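Local coordinates for lectin-like protein (PDB 5ZBT) that probably binds mannose through its legume lectin-like domain, the part of this ERGIC-53-like membrane protein present here, at residues L112-F125 with I136-K148. Numbering follows the deposited sequence.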
loop_
_atom_site.group_PDB
_atom_site.type_symbol
_atom_site.label_atom_id
_atom_site.label_comp_id
_atom_site.label_asym_id
_atom_site.label_seq_id
_atom_site.Cartn_x
_atom_site.Cartn_y
_atom_site.Cartn_z
ATOM N N LEU A 112 10.051 -5.468 -6.870
ATOM C CA LEU A 112 8.596 -5.609 -6.861
ATOM C C LEU A 112 8.009 -4.359 -6.215
ATOM O O LEU A 112 7.762 -4.326 -5.012
ATOM C CB LEU A 112 8.202 -6.873 -6.106
ATOM C CG LEU A 112 6.742 -7.321 -6.074
ATOM C CD1 LEU A 112 6.108 -7.224 -7.478
ATOM C CD2 LEU A 112 6.650 -8.762 -5.527
ATOM N N PHE A 113 7.780 -3.317 -7.019
ATOM C CA PHE A 113 7.337 -2.013 -6.514
ATOM C C PHE A 113 8.178 -1.562 -5.320
ATOM O O PHE A 113 7.647 -1.125 -4.295
ATOM C CB PHE A 113 5.854 -2.030 -6.126
ATOM C CG PHE A 113 4.946 -2.458 -7.230
ATOM C CD1 PHE A 113 4.556 -1.567 -8.209
ATOM C CD2 PHE A 113 4.495 -3.767 -7.301
ATOM C CE1 PHE A 113 3.732 -1.973 -9.243
ATOM C CE2 PHE A 113 3.670 -4.172 -8.344
ATOM C CZ PHE A 113 3.288 -3.270 -9.304
ATOM N N GLY A 114 9.503 -1.690 -5.445
ATOM C CA GLY A 114 10.419 -1.293 -4.392
ATOM C C GLY A 114 10.836 -2.389 -3.424
ATOM O O GLY A 114 11.890 -2.265 -2.794
ATOM N N ALA A 115 10.063 -3.464 -3.290
ATOM C CA ALA A 115 10.354 -4.501 -2.302
ATOM C C ALA A 115 10.788 -5.805 -2.962
ATOM O O ALA A 115 10.688 -5.989 -4.179
ATOM C CB ALA A 115 9.142 -4.751 -1.402
ATOM N N TYR A 116 11.267 -6.726 -2.126
ATOM C CA TYR A 116 11.831 -7.977 -2.617
ATOM C C TYR A 116 10.740 -8.880 -3.184
ATOM O O TYR A 116 9.588 -8.858 -2.742
ATOM C CB TYR A 116 12.592 -8.708 -1.493
ATOM C CG TYR A 116 13.614 -9.698 -2.022
ATOM C CD1 TYR A 116 14.635 -9.276 -2.873
ATOM C CD2 TYR A 116 13.538 -11.048 -1.711
ATOM C CE1 TYR A 116 15.558 -10.167 -3.386
ATOM C CE2 TYR A 116 14.467 -11.955 -2.214
ATOM C CZ TYR A 116 15.473 -11.509 -3.056
ATOM O OH TYR A 116 16.414 -12.385 -3.572
ATOM N N ASN A 117 11.116 -9.702 -4.158
ATOM C CA ASN A 117 10.147 -10.586 -4.797
ATOM C C ASN A 117 9.833 -11.842 -3.986
ATOM O O ASN A 117 8.844 -12.517 -4.282
ATOM C CB ASN A 117 10.637 -10.978 -6.202
ATOM C CG ASN A 117 12.105 -11.392 -6.216
ATOM O OD1 ASN A 117 12.980 -10.621 -5.835
ATOM N ND2 ASN A 117 12.374 -12.609 -6.645
ATOM N N ILE A 118 10.622 -12.174 -2.974
ATOM C CA ILE A 118 10.332 -13.297 -2.082
ATOM C C ILE A 118 9.865 -12.732 -0.750
ATOM O O ILE A 118 10.552 -11.890 -0.160
ATOM C CB ILE A 118 11.556 -14.207 -1.894
ATOM C CG1 ILE A 118 11.964 -14.799 -3.246
ATOM C CG2 ILE A 118 11.232 -15.287 -0.899
ATOM C CD1 ILE A 118 13.309 -15.458 -3.264
ATOM N N TYR A 119 8.687 -13.170 -0.295
ATOM C CA TYR A 119 8.078 -12.678 0.942
ATOM C C TYR A 119 6.974 -13.646 1.351
ATOM O O TYR A 119 6.520 -14.467 0.550
ATOM C CB TYR A 119 7.518 -11.244 0.783
ATOM C CG TYR A 119 6.358 -11.118 -0.183
ATOM C CD1 TYR A 119 6.580 -10.959 -1.548
ATOM C CD2 TYR A 119 5.039 -11.149 0.266
ATOM C CE1 TYR A 119 5.513 -10.845 -2.447
ATOM C CE2 TYR A 119 3.963 -11.025 -0.625
ATOM C CZ TYR A 119 4.205 -10.886 -1.976
ATOM O OH TYR A 119 3.141 -10.780 -2.850
ATOM N N LYS A 120 6.546 -13.553 2.611
ATOM C CA LYS A 120 5.420 -14.356 3.083
ATOM C C LYS A 120 4.310 -13.412 3.541
ATOM O O LYS A 120 4.455 -12.701 4.537
ATOM C CB LYS A 120 5.843 -15.323 4.187
ATOM C CG LYS A 120 4.794 -16.393 4.489
ATOM C CD LYS A 120 5.206 -17.287 5.673
ATOM C CE LYS A 120 5.836 -18.610 5.183
ATOM N NZ LYS A 120 7.116 -19.005 5.874
ATOM N N GLY A 121 3.214 -13.397 2.814
ATOM C CA GLY A 121 2.116 -12.519 3.146
ATOM C C GLY A 121 1.418 -12.046 1.881
ATOM O O GLY A 121 1.333 -12.777 0.891
ATOM N N ILE A 122 0.975 -10.795 1.936
ATOM C CA ILE A 122 0.088 -10.220 0.935
ATOM C C ILE A 122 0.696 -8.904 0.473
ATOM O O ILE A 122 1.129 -8.089 1.303
ATOM C CB ILE A 122 -1.340 -10.009 1.495
ATOM C CG1 ILE A 122 -2.084 -11.335 1.577
ATOM C CG2 ILE A 122 -2.153 -9.025 0.668
ATOM C CD1 ILE A 122 -3.007 -11.428 2.775
ATOM N N GLY A 123 0.771 -8.719 -0.839
ATOM C CA GLY A 123 1.072 -7.434 -1.436
ATOM C C GLY A 123 -0.151 -6.935 -2.189
ATOM O O GLY A 123 -0.750 -7.675 -2.979
ATOM N N ILE A 124 -0.525 -5.690 -1.910
ATOM C CA ILE A 124 -1.605 -4.994 -2.610
ATOM C C ILE A 124 -0.955 -3.884 -3.423
ATOM O O ILE A 124 -0.308 -2.990 -2.857
ATOM C CB ILE A 124 -2.654 -4.434 -1.630
ATOM C CG1 ILE A 124 -3.126 -5.538 -0.689
ATOM C CG2 ILE A 124 -3.839 -3.843 -2.351
ATOM C CD1 ILE A 124 -3.414 -5.056 0.693
ATOM N N PHE A 125 -1.113 -3.942 -4.747
ATOM C CA PHE A 125 -0.367 -3.086 -5.658
ATOM C C PHE A 125 -1.316 -2.237 -6.490
ATOM O O PHE A 125 -2.350 -2.721 -6.963
ATOM C CB PHE A 125 0.536 -3.914 -6.593
ATOM C CG PHE A 125 1.384 -4.939 -5.877
ATOM C CD1 PHE A 125 2.162 -4.581 -4.781
ATOM C CD2 PHE A 125 1.399 -6.256 -6.293
ATOM C CE1 PHE A 125 2.950 -5.521 -4.119
ATOM C CE2 PHE A 125 2.173 -7.210 -5.628
ATOM C CZ PHE A 125 2.953 -6.832 -4.543
ATOM N N ILE A 136 -5.251 -2.493 -9.975
ATOM C CA ILE A 136 -5.036 -2.889 -8.597
ATOM C C ILE A 136 -4.927 -4.403 -8.601
ATOM O O ILE A 136 -5.719 -5.078 -9.269
ATOM C CB ILE A 136 -6.163 -2.376 -7.687
ATOM C CG1 ILE A 136 -6.083 -0.845 -7.598
ATOM C CG2 ILE A 136 -6.058 -2.976 -6.303
ATOM C CD1 ILE A 136 -7.238 -0.195 -6.847
ATOM N N SER A 137 -3.908 -4.929 -7.921
ATOM C CA SER A 137 -3.636 -6.357 -7.858
ATOM C C SER A 137 -3.412 -6.766 -6.413
ATOM O O SER A 137 -2.991 -5.961 -5.579
ATOM C CB SER A 137 -2.403 -6.742 -8.659
ATOM O OG SER A 137 -2.294 -5.943 -9.820
ATOM N N VAL A 138 -3.710 -8.025 -6.120
ATOM C CA VAL A 138 -3.363 -8.638 -4.849
ATOM C C VAL A 138 -2.569 -9.891 -5.163
ATOM O O VAL A 138 -2.965 -10.686 -6.022
ATOM C CB VAL A 138 -4.596 -8.969 -3.996
ATOM C CG1 VAL A 138 -4.165 -9.687 -2.746
ATOM C CG2 VAL A 138 -5.356 -7.683 -3.632
ATOM N N LEU A 139 -1.438 -10.047 -4.481
ATOM C CA LEU A 139 -0.498 -11.129 -4.728
ATOM C C LEU A 139 -0.157 -11.746 -3.382
ATOM O O LEU A 139 0.591 -11.148 -2.605
ATOM C CB LEU A 139 0.757 -10.600 -5.412
ATOM C CG LEU A 139 1.553 -11.602 -6.235
ATOM C CD1 LEU A 139 0.604 -12.349 -7.098
ATOM C CD2 LEU A 139 2.534 -10.872 -7.105
ATOM N N LYS A 140 -0.703 -12.924 -3.099
ATOM C CA LYS A 140 -0.348 -13.657 -1.889
ATOM C C LYS A 140 0.808 -14.596 -2.200
ATOM O O LYS A 140 0.761 -15.341 -3.183
ATOM C CB LYS A 140 -1.530 -14.450 -1.334
ATOM C CG LYS A 140 -1.225 -15.178 -0.036
ATOM C CD LYS A 140 -2.501 -15.587 0.673
ATOM C CE LYS A 140 -2.230 -15.975 2.126
ATOM N NZ LYS A 140 -1.547 -17.313 2.239
ATOM N N ASN A 141 1.838 -14.545 -1.366
ATOM C CA ASN A 141 3.068 -15.296 -1.548
ATOM C C ASN A 141 3.328 -16.150 -0.313
ATOM O O ASN A 141 3.067 -15.725 0.819
ATOM C CB ASN A 141 4.250 -14.339 -1.802
ATOM C CG ASN A 141 5.514 -15.059 -2.263
ATOM O OD1 ASN A 141 5.564 -16.300 -2.334
ATOM N ND2 ASN A 141 6.548 -14.273 -2.602
ATOM N N ASP A 142 3.832 -17.358 -0.538
ATOM C CA ASP A 142 4.166 -18.303 0.521
ATOM C C ASP A 142 5.683 -18.473 0.658
ATOM O O ASP A 142 6.185 -19.568 0.905
ATOM C CB ASP A 142 3.483 -19.645 0.251
ATOM C CG ASP A 142 3.551 -20.596 1.449
ATOM O OD1 ASP A 142 3.651 -20.097 2.603
ATOM O OD2 ASP A 142 3.522 -21.838 1.232
ATOM N N GLY A 143 6.440 -17.395 0.473
ATOM C CA GLY A 143 7.888 -17.480 0.562
ATOM C C GLY A 143 8.622 -17.981 -0.672
ATOM O O GLY A 143 9.740 -18.497 -0.554
ATOM N N VAL A 144 8.053 -17.826 -1.864
ATOM C CA VAL A 144 8.724 -18.259 -3.082
ATOM C C VAL A 144 8.968 -17.056 -3.985
ATOM O O VAL A 144 8.416 -15.969 -3.793
ATOM C CB VAL A 144 7.932 -19.344 -3.842
ATOM C CG1 VAL A 144 7.503 -20.466 -2.898
ATOM C CG2 VAL A 144 6.724 -18.720 -4.546
ATOM N N ASP A 145 9.802 -17.278 -4.996
ATOM C CA ASP A 145 10.097 -16.274 -6.012
ATOM C C ASP A 145 8.907 -16.225 -6.963
ATOM O O ASP A 145 8.825 -16.975 -7.936
ATOM C CB ASP A 145 11.392 -16.617 -6.736
ATOM C CG ASP A 145 11.902 -15.484 -7.607
ATOM O OD1 ASP A 145 11.127 -14.554 -7.931
ATOM O OD2 ASP A 145 13.097 -15.528 -7.968
ATOM N N ILE A 146 7.966 -15.318 -6.681
ATOM C CA ILE A 146 6.732 -15.243 -7.463
ATOM C C ILE A 146 6.926 -14.553 -8.799
ATOM O O ILE A 146 5.949 -14.366 -9.537
ATOM C CB ILE A 146 5.598 -14.545 -6.678
ATOM C CG1 ILE A 146 6.068 -13.229 -6.059
ATOM C CG2 ILE A 146 5.061 -15.468 -5.596
ATOM C CD1 ILE A 146 5.881 -12.052 -6.910
ATOM N N LEU A 147 8.146 -14.151 -9.135
ATOM C CA LEU A 147 8.447 -13.763 -10.504
ATOM C C LEU A 147 8.816 -14.961 -11.364
ATOM O O LEU A 147 8.704 -14.884 -12.592
ATOM C CB LEU A 147 9.580 -12.729 -10.530
ATOM C CG LEU A 147 9.293 -11.371 -9.875
ATOM C CD1 LEU A 147 10.530 -10.489 -9.912
ATOM C CD2 LEU A 147 8.115 -10.671 -10.552
ATOM N N LYS A 148 9.233 -16.066 -10.740
ATOM C CA LYS A 148 9.556 -17.307 -11.430
ATOM C C LYS A 148 8.487 -18.373 -11.287
ATOM O O LYS A 148 8.304 -19.171 -12.211
ATOM C CB LYS A 148 10.886 -17.884 -10.913
ATOM C CG LYS A 148 12.107 -17.488 -11.747
ATOM C CD LYS A 148 13.417 -17.710 -11.005
ATOM C CE LYS A 148 13.533 -19.135 -10.493
ATOM N NZ LYS A 148 14.953 -19.587 -10.419
#
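Phe-125 packs obliquely against Leu-139 in the antiparallel hairpin of strands 122-127 and 135-142, part of a seven-stranded sheet of the legume lectin-like fold. Phe-125 CE2 lies 3.7 Å from Leu-139 CB, and Leu-139 CD2 meets the ring edge in plane. Gly-123 C lies over one ring face and Phe-113 CD2 over the opposite face, both toward the rim. Trp-101 of the neighbouring strand 97-103 meets the ring edge-to-face. Gly-123 pairs with Leu-139 through two backbone hydrogen bonds.

Asn-117 ND2 gives a weak bond to Asp-145 OD1 at 2.6 Å, with amide and carboxylate planes 56° apart. The same OD1 accepts from Leu-147 N in an Asx turn. Asn-117 CB touches Leu-147 CD1.

Just before the corner at Gly-121, Tyr-119 starts out away from strand 135-142. Its CG sits between the backbone N and the carbonyl carbon (chi1 65°), which turns the ring back toward that strand. Asn-141 CB makes a CH-pi contact over one face, 3.6 Å from the ring centroid. The Asn-141 amide stands nearly upright to the ring. It forms an Asx motif, with OD1 accepting from Val-144 N and ND2 donating to Val-144 O.

Leu-139 O takes two donors from opposite faces of its plane: Gly-123 N at 3.0 Å and Tyr-119 OH at 2.6 Å.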